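Local coordinates for glucan-binding protein C, GbpC (Streptococcus mutans UA159, PDB 5UQZ) that probably binds glucan at the streptococcal cell surface and mediates both sucrose-independent and sucrose-dependent adherence, through a calcium-binding beta-supersandwich domain, at residues 81-84 with 85-89; 103-107 with 108-112; 291-295 with 296-300. All blocks are in the same frame, centred on the assembly; numbering follows the deposited sequence.

Contact 1: residues 81-84 with 85-89; sequences QYLT and KEARQ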
loop_
_atom_site.group_PDB
_atom_site.type_symbol
_atom_site.label_atom_id
_atom_site.label_comp_id
_atom_site.label_asym_id
_atom_site.label_seq_id
_atom_site.Cartn_x
_atom_site.Cartn_y
_atom_site.Cartn_z
ATOM N N GLN A 81 3.752 25.771 -2.619
ATOM C CA GLN A 81 3.568 25.547 -4.062
ATOM C C GLN A 81 2.431 24.559 -4.282
ATOM O O GLN A 81 2.662 23.346 -4.400
ATOM C CB GLN A 81 4.848 24.992 -4.677
ATOM C CG GLN A 81 5.947 25.974 -4.618
ATOM C CD GLN A 81 5.794 26.877 -5.753
ATOM O OE1 GLN A 81 5.029 27.849 -5.681
ATOM N NE2 GLN A 81 6.516 26.568 -6.856
ATOM N N TYR A 82 1.215 25.054 -4.359
ATOM C CA TYR A 82 0.079 24.213 -4.726
ATOM C C TYR A 82 0.008 24.044 -6.240
ATOM O O TYR A 82 0.333 24.956 -7.002
ATOM C CB TYR A 82 -1.221 24.845 -4.250
ATOM C CG TYR A 82 -1.317 24.958 -2.744
ATOM C CD1 TYR A 82 -1.866 23.942 -1.981
ATOM C CD2 TYR A 82 -0.869 26.115 -2.068
ATOM C CE1 TYR A 82 -1.964 24.058 -0.610
ATOM C CE2 TYR A 82 -0.988 26.254 -0.702
ATOM C CZ TYR A 82 -1.554 25.215 0.015
ATOM O OH TYR A 82 -1.675 25.332 1.377
ATOM N N LEU A 83 -0.422 22.853 -6.693
ATOM C CA LEU A 83 -0.606 22.643 -8.119
ATOM C C LEU A 83 -1.873 23.359 -8.553
ATOM O O LEU A 83 -2.931 23.172 -7.958
ATOM C CB LEU A 83 -0.713 21.131 -8.371
ATOM C CG LEU A 83 -0.810 20.718 -9.828
ATOM C CD1 LEU A 83 0.503 20.972 -10.554
ATOM C CD2 LEU A 83 -1.204 19.209 -9.917
ATOM N N THR A 84 -1.788 24.155 -9.608
ATOM C CA THR A 84 -2.998 24.834 -10.074
ATOM C C THR A 84 -4.010 23.804 -10.570
ATOM O O THR A 84 -3.664 22.703 -11.011
ATOM C CB THR A 84 -2.698 25.842 -11.194
ATOM O OG1 THR A 84 -2.276 25.096 -12.354
ATOM C CG2 THR A 84 -1.679 26.893 -10.749
ATOM N N LYS A 85 -5.287 24.150 -10.492
ATOM C CA LYS A 85 -6.279 23.227 -11.012
ATOM C C LYS A 85 -6.133 23.020 -12.505
ATOM O O LYS A 85 -6.382 21.919 -12.993
ATOM C CB LYS A 85 -7.705 23.632 -10.622
ATOM C CG LYS A 85 -7.982 23.328 -9.144
ATOM C CD LYS A 85 -9.427 23.377 -8.796
ATOM C CE LYS A 85 -9.662 22.930 -7.345
ATOM N NZ LYS A 85 -11.118 22.956 -7.008
ATOM N N GLU A 86 -5.745 24.062 -13.255
ATOM C CA GLU A 86 -5.485 23.866 -14.680
ATOM C C GLU A 86 -4.397 22.839 -14.929
ATOM O O GLU A 86 -4.525 21.993 -15.810
ATOM C CB GLU A 86 -5.127 25.188 -15.335
ATOM C CG GLU A 86 -4.854 25.022 -16.822
ATOM C CD GLU A 86 -4.767 26.347 -17.499
ATOM O OE1 GLU A 86 -4.684 27.372 -16.801
ATOM O OE2 GLU A 86 -4.772 26.352 -18.738
ATOM N N ALA A 87 -3.314 22.889 -14.149
ATOM C CA ALA A 87 -2.257 21.892 -14.335
ATOM C C ALA A 87 -2.699 20.505 -13.891
ATOM O O ALA A 87 -2.363 19.507 -14.550
ATOM C CB ALA A 87 -0.991 22.342 -13.608
ATOM N N ARG A 88 -3.456 20.400 -12.790
ATOM C CA ARG A 88 -4.017 19.115 -12.401
ATOM C C ARG A 88 -4.861 18.527 -13.533
ATOM O O ARG A 88 -4.723 17.352 -13.882
ATOM C CB ARG A 88 -4.846 19.281 -11.133
ATOM C CG ARG A 88 -5.358 17.919 -10.566
ATOM C CD ARG A 88 -6.524 18.078 -9.603
ATOM N NE ARG A 88 -7.636 18.797 -10.221
ATOM C CZ ARG A 88 -8.734 19.211 -9.582
ATOM N NH1 ARG A 88 -8.918 18.955 -8.297
ATOM N NH2 ARG A 88 -9.659 19.885 -10.245
ATOM N N GLN A 89 -5.729 19.350 -14.126
ATOM C CA GLN A 89 -6.570 18.895 -15.238
ATOM C C GLN A 89 -5.713 18.416 -16.398
ATOM O O GLN A 89 -5.992 17.374 -17.019
ATOM C CB GLN A 89 -7.467 20.051 -15.731
ATOM C CG GLN A 89 -8.602 20.517 -14.836
ATOM C CD GLN A 89 -9.105 21.934 -15.198
ATOM O OE1 GLN A 89 -8.908 22.415 -16.326
ATOM N NE2 GLN A 89 -9.705 22.619 -14.217
#
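Thr84 OG1 accepts from Ala87 N at 3.0 Å, with an N-H...O angle of 156°, and has a second, weak hydrogen bond with Asp109 O. The hydroxyl reaches the amide because OG1 stands between the backbone N and the carbonyl carbon of its own residue (chi1 67°), which swings it over the first turn of the helix. The same approach presses it on the methyl group, Ala87 CB lying 3.3 Å from Thr84 OG1. One residue further on, Arg88 N donates to Thr84 O at 2.9 Å and 169°, so Thr84 answers two amides of the opening turn, one with its side chain and one with its carbonyl. Leu83 brings the apolar part: its two methyls meet successive residues of the helix, CD1 resting 3.7 Å from Ala87 CB while CD2 sits alongside the backbone of Arg88, 3.8 Å from Arg88 CA. The Lys85 chain runs extended, and its CG lies over one face of the Arg88 guanidinium, displaced from the centre of the group; Lys85 NZ itself forms a salt bridge with Glu120. The geometry is that of a threonine N-cap, here the one residue between strand 82-83 and helix 85-91.

Contact 2: residues 103-107 with 108-112; sequences DNYTA and SDFTQ
Ala107 and Ser108 form the bend of this turn, and the side chains around them tie it across. Ser108 OG and Thr106 OG1 are hydrogen-bonded, 3.0 Å apart; both hydroxyls turn in over their own backbones (chi1 56° for Ser108 and 63° for Thr106), which brings them together. Ala107 O takes Phe110 N at 3.0 Å, and Thr106 O takes Asp109 N at 2.9 Å. These two successive i to i+3 bonds define a short 3-10 turn that leads into strand 110-111. Asp109 closes it from the side: OD2 accepts Thr106 N at 3.0 Å, from 41° out of the carboxylate plane. Two waters also donate to that oxygen, one bridging to Asn104 O and the other hydrogen-bonded to Thr106 OG1, so three N-H or O-H groups grip OD2. The phenyl ring of Phe110 turns an edge to Thr106 O, 3.3 Å from Phe110 CD2, and its CE2 packs 3.9 Å from Tyr105 CB. Tyr105, whose OH is bonded to Gln99 O, stacks its ring with that of His91, while Phe110 makes a cation-pi contact with Lys125.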
loop_
_atom_site.group_PDB
_atom_site.type_symbol
_atom_site.label_atom_id
_atom_site.label_comp_id
_atom_site.label_asym_id
_atom_site.label_seq_id
_atom_site.Cartn_x
_atom_site.Cartn_y
_atom_site.Cartn_z
ATOM N N ASP A 103 9.622 16.415 -14.246
ATOM C CA ASP A 103 10.176 17.128 -15.401
ATOM C C ASP A 103 9.075 17.758 -16.256
ATOM O O ASP A 103 9.362 18.649 -17.071
ATOM C CB ASP A 103 10.883 16.144 -16.335
ATOM C CG ASP A 103 12.187 15.598 -15.780
ATOM O OD1 ASP A 103 12.687 16.078 -14.756
ATOM O OD2 ASP A 103 12.741 14.689 -16.430
ATOM N N ASN A 104 7.842 17.261 -16.142
ATOM C CA ASN A 104 6.749 17.681 -17.016
ATOM C C ASN A 104 5.925 18.823 -16.430
ATOM O O ASN A 104 4.857 19.151 -16.958
ATOM C CB ASN A 104 5.822 16.491 -17.276
ATOM C CG ASN A 104 6.449 15.442 -18.171
ATOM O OD1 ASN A 104 7.397 15.720 -18.892
ATOM N ND2 ASN A 104 5.895 14.239 -18.148
ATOM N N TYR A 105 6.375 19.408 -15.341
ATOM C CA TYR A 105 5.732 20.543 -14.703
ATOM C C TYR A 105 6.732 21.681 -14.666
ATOM O O TYR A 105 7.949 21.452 -14.633
ATOM C CB TYR A 105 5.285 20.197 -13.274
ATOM C CG TYR A 105 4.238 19.110 -13.184
ATOM C CD1 TYR A 105 4.577 17.758 -13.296
ATOM C CD2 TYR A 105 2.939 19.419 -12.918
ATOM C CE1 TYR A 105 3.622 16.749 -13.175
ATOM C CE2 TYR A 105 1.964 18.456 -12.832
ATOM C CZ TYR A 105 2.318 17.106 -12.936
ATOM O OH TYR A 105 1.329 16.154 -12.788
ATOM N N THR A 106 6.223 22.900 -14.736
ATOM C CA THR A 106 7.064 24.094 -14.663
ATOM C C THR A 106 6.488 25.028 -13.609
ATOM O O THR A 106 5.411 24.787 -13.046
ATOM C CB THR A 106 7.173 24.853 -15.996
ATOM O OG1 THR A 106 5.884 25.325 -16.359
ATOM C CG2 THR A 106 7.709 23.945 -17.111
ATOM N N ALA A 107 7.202 26.123 -13.351
ATOM C CA ALA A 107 6.800 27.030 -12.273
ATOM C C ALA A 107 5.371 27.537 -12.449
ATOM O O ALA A 107 4.628 27.689 -11.462
ATOM C CB ALA A 107 7.762 28.222 -12.230
ATOM N N SER A 108 4.960 27.799 -13.685
ATOM C CA SER A 108 3.628 28.309 -13.977
ATOM C C SER A 108 2.515 27.321 -13.641
ATOM O O SER A 108 1.349 27.709 -13.635
ATOM C CB SER A 108 3.550 28.677 -15.472
ATOM O OG SER A 108 3.882 27.556 -16.274
ATOM N N ASP A 109 2.849 26.072 -13.332
ATOM C CA ASP A 109 1.877 25.085 -12.882
ATOM C C ASP A 109 1.584 25.154 -11.395
ATOM O O ASP A 109 0.763 24.372 -10.909
ATOM C CB ASP A 109 2.395 23.674 -13.189
ATOM C CG ASP A 109 2.427 23.399 -14.676
ATOM O OD1 ASP A 109 1.571 23.932 -15.400
ATOM O OD2 ASP A 109 3.310 22.633 -15.123
ATOM N N PHE A 110 2.235 26.053 -10.661
ATOM C CA PHE A 110 2.099 26.096 -9.207
ATOM C C PHE A 110 1.736 27.517 -8.754
ATOM O O PHE A 110 2.051 28.516 -9.411
ATOM C CB PHE A 110 3.410 25.685 -8.547
ATOM C CG PHE A 110 3.766 24.265 -8.880
ATOM C CD1 PHE A 110 3.167 23.190 -8.194
ATOM C CD2 PHE A 110 4.615 23.982 -9.950
ATOM C CE1 PHE A 110 3.413 21.882 -8.553
ATOM C CE2 PHE A 110 4.880 22.684 -10.307
ATOM C CZ PHE A 110 4.293 21.624 -9.614
ATOM N N THR A 111 1.102 27.593 -7.598
ATOM C CA THR A 111 0.727 28.867 -7.007
ATOM C C THR A 111 0.864 28.797 -5.496
ATOM O O THR A 111 0.636 27.749 -4.885
ATOM C CB THR A 111 -0.721 29.245 -7.396
ATOM O OG1 THR A 111 -1.058 30.474 -6.742
ATOM C CG2 THR A 111 -1.738 28.192 -7.013
ATOM N N GLN A 112 1.201 29.925 -4.882
ATOM C CA GLN A 112 1.314 30.019 -3.437
ATOM C C GLN A 112 -0.031 30.030 -2.743
ATOM O O GLN A 112 -0.079 29.756 -1.540
ATOM C CB GLN A 112 2.157 31.241 -3.059
ATOM C CG GLN A 112 3.606 31.113 -3.598
ATOM C CD GLN A 112 4.457 32.312 -3.285
ATOM O OE1 GLN A 112 4.260 32.949 -2.251
ATOM N NE2 GLN A 112 5.471 32.590 -4.095
HETATM O O HOH W 1 2.658 20.931 -17.000
HETATM O O HOH W 2 4.253 23.826 -17.656
#

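Contact 3: residues 291-295 with 296-300; sequences GTPRA and ATAYY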
loop_
_atom_site.group_PDB
_atom_site.type_symbol
_atom_site.label_atom_id
_atom_site.label_comp_id
_atom_site.label_asym_id
_atom_site.label_seq_id
_atom_site.Cartn_x
_atom_site.Cartn_y
_atom_site.Cartn_z
ATOM N N GLY A 291 -8.459 3.010 -1.434
ATOM C CA GLY A 291 -7.274 2.486 -0.786
ATOM C C GLY A 291 -7.474 1.148 -0.104
ATOM O O GLY A 291 -6.503 0.573 0.412
ATOM N N THR A 292 -8.702 0.642 -0.063
ATOM C CA THR A 292 -8.939 -0.644 0.566
ATOM C C THR A 292 -8.269 -1.737 -0.269
ATOM O O THR A 292 -8.326 -1.694 -1.503
ATOM C CB THR A 292 -10.446 -0.904 0.652
ATOM O OG1 THR A 292 -11.035 -0.772 -0.649
ATOM C CG2 THR A 292 -11.120 0.085 1.593
ATOM N N PRO A 293 -7.594 -2.698 0.362
ATOM C CA PRO A 293 -7.045 -3.820 -0.407
ATOM C C PRO A 293 -8.164 -4.650 -1.008
ATOM O O PRO A 293 -9.201 -4.903 -0.382
ATOM C CB PRO A 293 -6.257 -4.625 0.633
ATOM C CG PRO A 293 -6.019 -3.662 1.774
ATOM C CD PRO A 293 -7.212 -2.765 1.786
ATOM N N ARG A 294 -7.960 -5.047 -2.251
ATOM C CA ARG A 294 -8.869 -5.974 -2.890
ATOM C C ARG A 294 -8.553 -7.427 -2.558
ATOM O O ARG A 294 -9.456 -8.262 -2.662
ATOM C CB ARG A 294 -8.821 -5.780 -4.408
ATOM C CG ARG A 294 -9.535 -4.527 -4.885
ATOM C CD ARG A 294 -9.092 -4.200 -6.283
ATOM N NE ARG A 294 -9.907 -4.906 -7.260
ATOM C CZ ARG A 294 -9.703 -4.841 -8.569
ATOM N NH1 ARG A 294 -8.697 -4.108 -9.040
ATOM N NH2 ARG A 294 -10.489 -5.513 -9.404
ATOM N N ALA A 295 -7.314 -7.750 -2.152
ATOM C CA ALA A 295 -6.806 -9.126 -2.139
ATOM C C ALA A 295 -6.716 -9.705 -0.730
ATOM O O ALA A 295 -6.155 -9.082 0.170
ATOM C CB ALA A 295 -5.404 -9.183 -2.773
ATOM N N ALA A 296 -7.174 -10.955 -0.555
ATOM C CA ALA A 296 -6.939 -11.663 0.700
ATOM C C ALA A 296 -5.452 -11.908 0.947
ATOM O O ALA A 296 -5.053 -12.133 2.100
ATOM C CB ALA A 296 -7.609 -13.029 0.656
ATOM N N THR A 297 -4.604 -11.821 -0.075
ATOM C CA THR A 297 -3.170 -12.009 0.073
ATOM C C THR A 297 -2.419 -10.691 0.341
ATOM O O THR A 297 -1.188 -10.713 0.324
ATOM C CB THR A 297 -2.610 -12.690 -1.180
ATOM O OG1 THR A 297 -3.109 -11.943 -2.296
ATOM C CG2 THR A 297 -3.051 -14.173 -1.266
ATOM N N ALA A 298 -3.121 -9.589 0.642
ATOM C CA ALA A 298 -2.434 -8.326 0.922
ATOM C C ALA A 298 -1.399 -8.468 2.045
ATOM O O ALA A 298 -0.380 -7.764 2.042
ATOM C CB ALA A 298 -3.449 -7.248 1.245
ATOM N N TYR A 299 -1.624 -9.373 3.002
ATOM C CA TYR A 299 -0.692 -9.561 4.110
ATOM C C TYR A 299 0.714 -9.840 3.614
ATOM O O TYR A 299 1.692 -9.540 4.305
ATOM C CB TYR A 299 -1.159 -10.715 5.040
ATOM C CG TYR A 299 -0.867 -12.079 4.460
ATOM C CD1 TYR A 299 -1.750 -12.712 3.577
ATOM C CD2 TYR A 299 0.343 -12.714 4.735
ATOM C CE1 TYR A 299 -1.464 -13.943 3.000
ATOM C CE2 TYR A 299 0.651 -13.936 4.160
ATOM C CZ TYR A 299 -0.262 -14.544 3.284
ATOM O OH TYR A 299 -0.005 -15.735 2.691
ATOM N N TYR A 300 0.832 -10.414 2.409
ATOM C CA TYR A 300 2.139 -10.848 1.960
ATOM C C TYR A 300 3.099 -9.682 1.795
ATOM O O TYR A 300 4.318 -9.881 1.883
ATOM C CB TYR A 300 1.986 -11.606 0.647
ATOM C CG TYR A 300 3.264 -12.037 0.015
ATOM C CD1 TYR A 300 4.097 -13.008 0.615
ATOM C CD2 TYR A 300 3.645 -11.520 -1.220
ATOM C CE1 TYR A 300 5.293 -13.379 0.021
ATOM C CE2 TYR A 300 4.818 -11.925 -1.834
ATOM C CZ TYR A 300 5.634 -12.849 -1.217
ATOM O OH TYR A 300 6.819 -13.236 -1.832
#
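Pro293 CB and Ala298 CB face each other 3.9 Å apart, each pointing at the opposite arm of the chain, and between them the backbone doubles back through Ala295, Ala296 and Thr297. The bend is pinned by a single backbone bond across the segments, Ala298 N to Ala295 O at 3.1 Å, with an N-H...O angle of 157°. This is an i to i+3 bond, and the backbone angles of the two central residues, Ala296 and Thr297, are those of a type I beta turn, which runs on into the 3-10 segment 298-300. Ala298 CB also lies 3.4 Å from Ala295 O. Beside this, Ala295 CB meets the hydroxyl of Thr297, 3.6 Å from Thr297 OG1; a chi1 of 50° turns that oxygen to the alanine. Within 296-300, Ala296 O lies at the edge of the Tyr299 ring, in its plane, and Tyr300 N bonds to Thr297 O at 2.9 Å, carrying the 3-10 geometry onward. Thr297 and Tyr299 also lean on Gln38 of helix 3-51, and Tyr300 makes edge-to-face contacts with Phe276 and Trp284, which fasten the far end of the loop to its surroundings. The side chain of Ala298 is about 7 Å from that of calcium-binding Ser224. Across the two segments the chemistry is therefore one backbone bond plus small methyl and hydroxyl contacts, without a charged pair, which suggests that the turn is set largely by its backbone bond, with the proline-alanine contact adding to it.

In the fold
Contacts 1 and 2 form one unit: their centres are 8 Å apart, and strands 82-83 and 110-111 pair antiparallel, with probable hydrogen bonds from Tyr82 N to Thr111 O at 2.8 Å and from Thr84 N to Asp109 O at 2.9 Å. The capped helix of contact 1 therefore abuts the turn of contact 2, and Ala87 CB packs 3.5 Å from Asp109 OD1. Contact 3 stands apart, its centre 32 Å from that of contact 1 and 35 Å from that of contact 2. It is the one near the metal site: the side chain of Ala298 is about 11 Å from the bound calcium ion. Ser224, Asn226 and Glu237 hold that ion.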